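Local coordinates for protein glucosidase 2 subunit beta (PDB 4XQM) that recognises mannose-rich N-glycans through its MRH lectin domain, as the beta subunit of the ER glucosidase that trims glucose from immature glycoproteins, at residues N35-E40 / K45-Q50; E8-I13 / T17-F22. One frame throughout, in Å; residues are numbered along the deposited sequence.

Interaction 1 of 2, residues N35-E40 / K45-Q50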
loop_
_atom_site.group_PDB
_atom_site.type_symbol
_atom_site.label_atom_id
_atom_site.label_comp_id
_atom_site.label_asym_id
_atom_site.label_seq_id
_atom_site.Cartn_x
_atom_site.Cartn_y
_atom_site.Cartn_z
ATOM N N ASN A 35 -4.515 -5.538 -5.331
ATOM C CA ASN A 35 -4.726 -6.635 -4.405
ATOM C C ASN A 35 -3.394 -7.286 -4.109
ATOM O O ASN A 35 -2.516 -7.331 -4.973
ATOM C CB ASN A 35 -5.689 -7.642 -5.032
ATOM C CG ASN A 35 -6.876 -6.966 -5.693
ATOM O OD1 ASN A 35 -7.465 -6.043 -5.127
ATOM N ND2 ASN A 35 -7.225 -7.408 -6.899
ATOM N N PHE A 36 -3.224 -7.805 -2.895
ATOM C CA PHE A 36 -1.937 -8.367 -2.526
ATOM C C PHE A 36 -1.550 -9.544 -3.413
ATOM O O PHE A 36 -2.310 -10.511 -3.532
ATOM C CB PHE A 36 -1.920 -8.828 -1.064
ATOM C CG PHE A 36 -0.636 -9.520 -0.681
ATOM C CD1 PHE A 36 0.529 -8.785 -0.481
ATOM C CD2 PHE A 36 -0.572 -10.905 -0.555
ATOM C CE1 PHE A 36 1.722 -9.410 -0.144
ATOM C CE2 PHE A 36 0.620 -11.531 -0.217
ATOM C CZ PHE A 36 1.771 -10.781 -0.014
ATOM N N ALA A 37 -0.353 -9.473 -3.992
ATOM C CA ALA A 37 0.110 -10.480 -4.943
ATOM C C ALA A 37 1.302 -11.292 -4.444
ATOM O O ALA A 37 1.305 -12.523 -4.541
ATOM C CB ALA A 37 0.442 -9.818 -6.281
ATOM N N SER A 38 2.328 -10.608 -3.935
ATOM C CA SER A 38 3.554 -11.277 -3.508
ATOM C C SER A 38 4.348 -10.429 -2.518
ATOM O O SER A 38 4.103 -9.224 -2.371
ATOM C CB SER A 38 4.436 -11.584 -4.719
ATOM O OG SER A 38 4.831 -10.378 -5.358
ATOM N N GLN A 39 5.303 -11.062 -1.845
ATOM C CA GLN A 39 6.182 -10.332 -0.935
ATOM C C GLN A 39 7.610 -10.820 -1.076
ATOM O O GLN A 39 7.859 -12.028 -1.155
ATOM C CB GLN A 39 5.721 -10.467 0.519
ATOM C CG GLN A 39 6.609 -9.710 1.504
ATOM C CD GLN A 39 6.109 -9.811 2.926
ATOM O OE1 GLN A 39 5.042 -10.374 3.174
ATOM N NE2 GLN A 39 6.869 -9.256 3.869
ATOM N N GLU A 40 8.539 -9.872 -1.140
ATOM C CA GLU A 40 9.960 -10.179 -1.133
ATOM C C GLU A 40 10.588 -9.291 -0.069
ATOM O O GLU A 40 10.568 -8.057 -0.192
ATOM C CB GLU A 40 10.592 -9.900 -2.502
ATOM C CG GLU A 40 12.085 -10.210 -2.554
ATOM C CD GLU A 40 12.860 -9.281 -3.485
ATOM O OE1 GLU A 40 12.325 -8.909 -4.557
ATOM O OE2 GLU A 40 14.008 -8.919 -3.137
ATOM N N LYS A 45 3.955 -6.434 -2.819
ATOM C CA LYS A 45 3.444 -5.985 -4.107
ATOM C C LYS A 45 1.943 -6.188 -4.189
ATOM O O LYS A 45 1.444 -7.304 -3.994
ATOM C CB LYS A 45 4.139 -6.716 -5.264
ATOM C CG LYS A 45 5.624 -6.408 -5.364
ATOM C CD LYS A 45 6.254 -7.091 -6.579
ATOM C CE LYS A 45 7.719 -6.712 -6.726
ATOM N NZ LYS A 45 8.191 -6.958 -8.116
ATOM N N TYR A 46 1.234 -5.105 -4.496
ATOM C CA TYR A 46 -0.203 -5.147 -4.724
ATOM C C TYR A 46 -0.439 -4.868 -6.211
ATOM O O TYR A 46 0.136 -3.931 -6.768
ATOM C CB TYR A 46 -0.917 -4.087 -3.870
ATOM C CG TYR A 46 -0.949 -4.375 -2.385
ATOM C CD1 TYR A 46 0.175 -4.157 -1.581
ATOM C CD2 TYR A 46 -2.107 -4.848 -1.779
ATOM C CE1 TYR A 46 0.137 -4.422 -0.210
ATOM C CE2 TYR A 46 -2.155 -5.107 -0.416
ATOM C CZ TYR A 46 -1.035 -4.893 0.359
ATOM O OH TYR A 46 -1.103 -5.161 1.710
ATOM N N GLU A 47 -1.276 -5.682 -6.856
ATOM C CA GLU A 47 -1.410 -5.640 -8.317
ATOM C C GLU A 47 -2.868 -5.621 -8.784
ATOM O O GLU A 47 -3.789 -5.851 -7.991
ATOM C CB GLU A 47 -0.651 -6.829 -8.936
ATOM C CG GLU A 47 0.816 -6.844 -8.579
ATOM C CD GLU A 47 1.561 -8.029 -9.158
ATOM O OE1 GLU A 47 0.921 -8.888 -9.807
ATOM O OE2 GLU A 47 2.795 -8.097 -8.959
ATOM N N ASN A 48 -3.062 -5.350 -10.075
ATOM C CA ASN A 48 -4.372 -5.453 -10.724
ATOM C C ASN A 48 -5.439 -4.539 -10.141
ATOM O O ASN A 48 -6.592 -4.941 -9.971
ATOM C CB ASN A 48 -4.873 -6.906 -10.730
ATOM C CG ASN A 48 -3.776 -7.895 -11.024
ATOM O OD1 ASN A 48 -3.560 -8.840 -10.266
ATOM N ND2 ASN A 48 -3.058 -7.678 -12.121
ATOM N N GLY A 49 -5.060 -3.298 -9.854
ATOM C CA GLY A 49 -6.011 -2.306 -9.394
ATOM C C GLY A 49 -6.858 -1.764 -10.538
ATOM O O GLY A 49 -6.810 -2.278 -11.663
ATOM N N GLN A 50 -7.619 -0.716 -10.242
ATOM C CA GLN A 50 -8.559 -0.124 -11.190
ATOM C C GLN A 50 -7.852 0.478 -12.404
ATOM O O GLN A 50 -6.702 0.942 -12.312
ATOM C CB GLN A 50 -9.402 0.954 -10.487
ATOM C CG GLN A 50 -10.415 1.646 -11.408
ATOM C CD GLN A 50 -11.241 2.719 -10.708
ATOM O OE1 GLN A 50 -11.205 3.899 -11.082
ATOM N NE2 GLN A 50 -12.013 2.307 -9.706
HETATM O O HOH W 1 -5.307 -9.441 -8.092
HETATM O O HOH W 2 4.119 -10.244 -7.864
#

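Interaction 2 of 2, residues E8-I13 / T17-F22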
loop_
_atom_site.group_PDB
_atom_site.type_symbol
_atom_site.label_atom_id
_atom_site.label_comp_id
_atom_site.label_asym_id
_atom_site.label_seq_id
_atom_site.Cartn_x
_atom_site.Cartn_y
_atom_site.Cartn_z
ATOM N N GLU A 8 -5.058 -2.568 9.131
ATOM C CA GLU A 8 -5.312 -1.393 8.286
ATOM C C GLU A 8 -4.598 -0.136 8.784
ATOM O O GLU A 8 -4.637 0.183 9.977
ATOM C CB GLU A 8 -6.821 -1.124 8.228
ATOM C CG GLU A 8 -7.217 0.219 7.623
ATOM C CD GLU A 8 -8.706 0.487 7.745
ATOM O OE1 GLU A 8 -9.502 -0.318 7.216
ATOM O OE2 GLU A 8 -9.076 1.495 8.390
ATOM N N THR A 9 -3.966 0.588 7.860
ATOM C CA THR A 9 -3.386 1.897 8.164
ATOM C C THR A 9 -3.940 2.906 7.155
ATOM O O THR A 9 -4.000 2.615 5.956
ATOM C CB THR A 9 -1.854 1.865 8.055
ATOM O OG1 THR A 9 -1.337 0.819 8.894
ATOM C CG2 THR A 9 -1.246 3.193 8.491
ATOM N N LYS A 10 -4.355 4.076 7.638
ATOM C CA LYS A 10 -4.914 5.110 6.771
ATOM C C LYS A 10 -4.162 6.422 6.950
ATOM O O LYS A 10 -3.692 6.752 8.051
ATOM C CB LYS A 10 -6.399 5.340 7.082
ATOM C CG LYS A 10 -7.328 4.177 6.749
ATOM C CD LYS A 10 -8.781 4.563 7.068
ATOM C CE LYS A 10 -8.852 5.336 8.384
ATOM N NZ LYS A 10 -10.239 5.703 8.791
ATOM N N ARG A 11 -4.050 7.175 5.865
ATOM C CA ARG A 11 -3.534 8.542 5.946
ATOM C C ARG A 11 -4.086 9.367 4.804
ATOM O O ARG A 11 -4.139 8.905 3.647
ATOM C CB ARG A 11 -2.000 8.572 5.906
ATOM C CG ARG A 11 -1.433 9.988 6.035
ATOM C CD ARG A 11 0.074 10.006 6.104
ATOM N NE ARG A 11 0.590 11.378 5.989
ATOM C CZ ARG A 11 1.845 11.687 5.683
ATOM N NH1 ARG A 11 2.724 10.721 5.468
ATOM N NH2 ARG A 11 2.210 12.966 5.576
ATOM N N GLU A 12 -4.491 10.592 5.118
ATOM C CA GLU A 12 -4.857 11.529 4.067
ATOM C C GLU A 12 -3.613 12.215 3.520
ATOM O O GLU A 12 -2.850 12.820 4.272
ATOM C CB GLU A 12 -5.864 12.567 4.558
ATOM C CG GLU A 12 -6.308 13.520 3.449
ATOM C CD GLU A 12 -5.459 14.791 3.379
ATOM O OE1 GLU A 12 -5.340 15.476 4.420
ATOM O OE2 GLU A 12 -4.907 15.102 2.290
ATOM N N ILE A 13 -3.413 12.086 2.208
ATOM C CA ILE A 13 -2.331 12.758 1.501
ATOM C C ILE A 13 -2.878 13.421 0.231
ATOM O O ILE A 13 -3.474 12.751 -0.615
ATOM C CB ILE A 13 -1.212 11.761 1.107
ATOM C CG1 ILE A 13 -0.577 11.155 2.367
ATOM C CG2 ILE A 13 -0.151 12.445 0.238
ATOM C CD1 ILE A 13 0.344 9.944 2.069
ATOM N N THR A 17 -7.678 9.780 0.678
ATOM C CA THR A 17 -7.524 8.892 1.821
ATOM C C THR A 17 -6.883 7.591 1.344
ATOM O O THR A 17 -7.514 6.781 0.658
ATOM C CB THR A 17 -8.862 8.584 2.517
ATOM O OG1 THR A 17 -9.439 9.797 3.022
ATOM C CG2 THR A 17 -8.619 7.649 3.674
ATOM N N TYR A 18 -5.617 7.395 1.699
ATOM C CA TYR A 18 -4.938 6.148 1.365
ATOM C C TYR A 18 -5.177 5.140 2.470
ATOM O O TYR A 18 -5.108 5.478 3.654
ATOM C CB TYR A 18 -3.439 6.387 1.173
ATOM C CG TYR A 18 -3.097 7.061 -0.138
ATOM C CD1 TYR A 18 -3.010 6.329 -1.321
ATOM C CD2 TYR A 18 -2.865 8.429 -0.198
ATOM C CE1 TYR A 18 -2.706 6.950 -2.534
ATOM C CE2 TYR A 18 -2.550 9.061 -1.404
ATOM C CZ TYR A 18 -2.462 8.317 -2.561
ATOM O OH TYR A 18 -2.157 8.934 -3.753
ATOM N N LYS A 19 -5.466 3.906 2.078
ATOM C CA LYS A 19 -5.740 2.843 3.026
ATOM C C LYS A 19 -4.978 1.609 2.600
ATOM O O LYS A 19 -5.196 1.083 1.499
ATOM C CB LYS A 19 -7.234 2.555 3.066
ATOM C CG LYS A 19 -7.649 1.414 3.961
ATOM C CD LYS A 19 -9.174 1.292 3.915
ATOM C CE LYS A 19 -9.845 2.672 4.023
ATOM N NZ LYS A 19 -11.319 2.634 3.771
ATOM N N VAL A 20 -4.056 1.171 3.454
ATOM C CA VAL A 20 -3.308 -0.055 3.213
ATOM C C VAL A 20 -3.810 -1.113 4.177
ATOM O O VAL A 20 -3.824 -0.893 5.390
ATOM C CB VAL A 20 -1.789 0.128 3.444
ATOM C CG1 VAL A 20 -1.057 -1.211 3.303
ATOM C CG2 VAL A 20 -1.221 1.159 2.458
ATOM N N VAL A 21 -4.248 -2.242 3.627
ATOM C CA VAL A 21 -4.606 -3.393 4.445
ATOM C C VAL A 21 -3.623 -4.526 4.143
ATOM O O VAL A 21 -3.579 -5.047 3.021
ATOM C CB VAL A 21 -6.042 -3.844 4.186
ATOM C CG1 VAL A 21 -6.423 -4.912 5.198
ATOM C CG2 VAL A 21 -6.981 -2.674 4.314
ATOM N N PHE A 22 -2.826 -4.905 5.138
ATOM C CA PHE A 22 -1.777 -5.906 4.900
ATOM C C PHE A 22 -2.356 -7.221 4.365
ATOM O O PHE A 22 -3.317 -7.759 4.924
ATOM C CB PHE A 22 -0.950 -6.167 6.168
ATOM C CG PHE A 22 -0.091 -4.998 6.605
ATOM C CD1 PHE A 22 0.428 -4.093 5.680
ATOM C CD2 PHE A 22 0.215 -4.825 7.954
ATOM C CE1 PHE A 22 1.236 -3.020 6.106
ATOM C CE2 PHE A 22 1.009 -3.767 8.380
ATOM C CZ PHE A 22 1.519 -2.866 7.464
HETATM O O HOH W 3 -1.580 -1.622 7.499
#

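Interaction 1 of 2, residues N35-E40 / K45-Q50
A classic beta bulge interrupts the antiparallel hairpin of strands 31-40 and 43-48, where A37 and S38 together face the single residue K45. Before the bulge the ladder is regular: N35 and E47 form a hydrogen-bonded pair, N35 N giving its proton to E47 O at 2.8 Å and E47 N returning one to N35 O. At the bulge K45 O takes two N-H groups, a firm bond from A37 N at 2.8 Å and a weak one from S38 N at 3.4 Å; K45 N donates to S38 O, and pairing resumes beyond the bulge. The extra residue sends the A37 methyl toward the partner strand, where CB lies 3.6 Å from E47 CD, beside the carboxylate end of an extended side chain.

The side chains of F36 and Y46, a non-hydrogen-bonded pair, lie on the same face of the sheet. The F36 ring, with CG anti to the backbone N (chi1 175°), turns its edge to the face of Y46 in a T-shaped stack, centroids 5.8 Å apart and planes at 72°. Nearer the backbone, Y46 CD2 lies 3.4 Å from F36 N, and CE2 rests against F36 CB. The Y46 hydroxyl leaves the hairpin to bond V21 O, and Y23 adds a second edge-to-face ring to F36.

On the face of S38 and E47, a water spans the strands, 2.6 Å from S38 OG and donating to E47 OE2. S38 OG also lies alongside the K45 chain, 3.7 Å from CB. A second water accepts from N35 ND2 and donates to N48 OD1. Two residues set against one, their N-H groups sharing K45 O, are the signature of a classic bulge, here in a surface hairpin of the MRH domain.

Interaction 2 of 2, residues E8-I13 / T17-F22
Y18 and R11 form a hydrogen-bonded pair in the hairpin of strands 8-13 and 16-21, and the Y18 side chain runs past R11 O to I13. Its CB stands 3.6 Å from R11 O, the carbonyl that accepts Y18 N. With CG anti to the carbonyl carbon (chi1 -75°), the ring runs on toward I13: CD2 and CE2 both lie 3.9 Å from I13 CB, and CE2 also approaches I13 O, which sits near the ring plane at the edge. At the tip, OH bonds the side-chain amide of Q28, a mannose-pocket residue.

Four backbone bonds carry the ladder. R11 N donates to Y18 O, while T9 N donates to V20 O and V20 N to T9 O, both at 2.9 Å. A water adds a further proton to V20 O while bonding T9 OG1; it sits 3.2 Å above the centre of the F22 ring.

On the face of E8, K10 and K19, long side chains lie together. K10 and K19 run side by side, both bent at chi3, with K10 CD 3.7 Å from K19 CE. E8 crosses K19 at a slant and lays OE1 against K19 CD; E8 OE1 is 4.9 Å from K19 NZ, too far for contact, though the opposite charges may attract weakly. This is a regular antiparallel hairpin of the MRH fold, with Y18 close to the mannose pocket and bonded to its residue Q28.

Both contacts are antiparallel hairpins of the same sheet, on opposite sides of the chain's centre. Interaction 2 joins an outermost strand to its neighbour in unbroken register and is partly buried: T9, I13 and Y18 pack on strand 71-77, and T9, V20 and F22 on strand 82-89. Interaction 1 lies at the surface, where a bulge shifts the register by one after regular pairs, and an aromatic pair lies on one face. The two meet where Y46, a buried residue of interaction 1, bonds V21 of interaction 2. They differ in distance from the sugar: Y18 lies about 5 Å from the bound mannose and Y46 about 14 Å, both measured from the side chain.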